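Local structure of novel antigen receptor (Ginglymostoma cirratum, 4Q97) at residues Thr20-Gln23 with Arg24-Phe28. The protein is a shark heavy-chain antibody that probably recognises antigen through a variable domain carried on constant domains such as C1. Residues are numbered along the deposited sequence; the frame is centred on the assembly and turned at random.
Sequences TEEQ and RANRF
In the short helix that links the first two strands of this immunoglobulin constant domain, Gln23 and Phe28 meet where a Schellman motif ends the helix. Successive i to i+4 backbone bonds build the helix: Arg24 N to Thr20 O, Ala25 N to Glu21 O and Asn26 N to Glu22 O, the last 2.7 Å long and nearly straight at 173°. Glu22 O has a second, weak donor in Asn26 ND2 at 2.6 Å, the N-H...O angle being only 118°; with CG of Asn26 beside its own backbone N (chi1 -64°), the amide folds back over the last turn. Arg27 then adopts left-handed backbone angles, and Phe28 N reaches back to Gln23 O at 3.1 Å, the six-to-one bond of the motif. Its five-to-two companion, Arg27 N to Arg24 O, is long and weak, its donor less surely placed, so the motif rests on the six-to-one bond and the left-handed Arg27. CB of Gln23 lies over one face of the Phe28 ring, and CG of Gln23 packs 3.9 Å from CZ of Phe28. Beyond CG the Gln23 chain runs extended; its OE1 accepts from Thr20 OG1 at 2.9 Å and its NE2 bonds to Ser18 OG, so the oxygen and nitrogen of this amide each have a partner. CB and CG of Arg24 pass alongside Thr20 O, and its NE bonds to Ala19 O. Ile12 of the second subunit packs on Glu22, Gln23 and Asn26. Such a short A-B helix, here closed by a Schellman motif, is characteristic of antibody constant domains.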
loop_
_atom_site.group_PDB
_atom_site.type_symbol
_atom_site.label_atom_id
_atom_site.label_comp_id
_atom_site.label_asym_id
_atom_site.label_seq_id
_atom_site.Cartn_x
_atom_site.Cartn_y
_atom_site.Cartn_z
ATOM N N THR A 20 -9.070 8.147 -7.294
ATOM C CA THR A 20 -10.238 7.610 -7.985
ATOM C C THR A 20 -11.468 8.433 -7.603
ATOM O O THR A 20 -11.334 9.543 -7.087
ATOM C CB THR A 20 -10.468 6.112 -7.679
ATOM O OG1 THR A 20 -10.859 5.950 -6.310
ATOM C CG2 THR A 20 -9.208 5.297 -7.958
ATOM N N GLU A 21 -12.654 7.881 -7.836
ATOM C CA GLU A 21 -13.896 8.650 -7.753
ATOM C C GLU A 21 -14.409 8.866 -6.329
ATOM O O GLU A 21 -14.690 10.000 -5.949
ATOM C CB GLU A 21 -14.978 8.057 -8.662
ATOM C CG GLU A 21 -14.502 7.687 -10.068
ATOM C CD GLU A 21 -13.937 8.854 -10.875
ATOM O OE1 GLU A 21 -14.029 10.023 -10.436
ATOM O OE2 GLU A 21 -13.394 8.597 -11.970
ATOM N N GLU A 22 -14.536 7.787 -5.554
ATOM C CA GLU A 22 -14.880 7.902 -4.132
ATOM C C GLU A 22 -13.893 8.823 -3.434
ATOM O O GLU A 22 -14.284 9.685 -2.642
ATOM C CB GLU A 22 -14.897 6.534 -3.441
ATOM C CG GLU A 22 -16.260 6.107 -2.912
ATOM C CD GLU A 22 -17.248 5.779 -4.012
ATOM O OE1 GLU A 22 -16.997 4.820 -4.773
ATOM O OE2 GLU A 22 -18.278 6.477 -4.114
ATOM N N GLN A 23 -12.614 8.635 -3.757
ATOM C CA GLN A 23 -11.533 9.457 -3.231
ATOM C C GLN A 23 -11.733 10.922 -3.606
ATOM O O GLN A 23 -11.825 11.777 -2.721
ATOM C CB GLN A 23 -10.180 8.934 -3.715
ATOM C CG GLN A 23 -9.833 7.562 -3.153
ATOM C CD GLN A 23 -8.563 6.988 -3.741
ATOM O OE1 GLN A 23 -8.602 6.022 -4.499
ATOM N NE2 GLN A 23 -7.429 7.582 -3.397
ATOM N N ARG A 24 -11.835 11.202 -4.907
ATOM C CA ARG A 24 -12.121 12.561 -5.378
ATOM C C ARG A 24 -13.428 13.119 -4.786
ATOM O O ARG A 24 -13.507 14.310 -4.480
ATOM C CB ARG A 24 -12.111 12.645 -6.912
ATOM C CG ARG A 24 -10.712 12.605 -7.519
ATOM C CD ARG A 24 -10.741 12.664 -9.042
ATOM N NE ARG A 24 -9.766 11.749 -9.642
ATOM C CZ ARG A 24 -9.467 11.692 -10.941
ATOM N NH1 ARG A 24 -10.051 12.509 -11.808
ATOM N NH2 ARG A 24 -8.570 10.814 -11.373
ATOM N N ALA A 25 -14.430 12.255 -4.606
ATOM C CA ALA A 25 -15.718 12.663 -4.031
ATOM C C ALA A 25 -15.630 12.976 -2.536
ATOM O O ALA A 25 -16.050 14.052 -2.109
ATOM C CB ALA A 25 -16.798 11.624 -4.303
ATOM N N ASN A 26 -15.087 12.047 -1.747
ATOM C CA ASN A 26 -14.937 12.244 -0.294
ATOM C C ASN A 26 -13.919 13.338 0.048
ATOM O O ASN A 26 -13.540 13.514 1.211
ATOM C CB ASN A 26 -14.589 10.925 0.411
ATOM C CG ASN A 26 -15.696 9.891 0.297
ATOM O OD1 ASN A 26 -16.773 10.044 0.878
ATOM N ND2 ASN A 26 -15.432 8.826 -0.450
ATOM N N ARG A 27 -13.504 14.068 -0.990
ATOM C CA ARG A 27 -12.586 15.209 -0.905
ATOM C C ARG A 27 -11.257 14.886 -0.214
ATOM O O ARG A 27 -10.808 15.609 0.675
ATOM C CB ARG A 27 -13.274 16.438 -0.279
ATOM C CG ARG A 27 -14.607 16.812 -0.921
ATOM C CD ARG A 27 -14.439 17.350 -2.335
ATOM N NE ARG A 27 -15.452 16.825 -3.251
ATOM C CZ ARG A 27 -16.576 17.453 -3.591
ATOM N NH1 ARG A 27 -16.862 18.649 -3.095
ATOM N NH2 ARG A 27 -17.422 16.875 -4.432
ATOM N N PHE A 28 -10.643 13.784 -0.632
ATOM C CA PHE A 28 -9.300 13.432 -0.189
ATOM C C PHE A 28 -8.511 12.733 -1.299
ATOM O O PHE A 28 -9.031 12.467 -2.390
ATOM C CB PHE A 28 -9.327 12.624 1.129
ATOM C CG PHE A 28 -9.622 11.153 0.961
ATOM C CD1 PHE A 28 -8.587 10.218 0.979
ATOM C CD2 PHE A 28 -10.930 10.697 0.818
ATOM C CE1 PHE A 28 -8.849 8.863 0.835
ATOM C CE2 PHE A 28 -11.198 9.341 0.674
ATOM C CZ PHE A 28 -10.156 8.423 0.683
#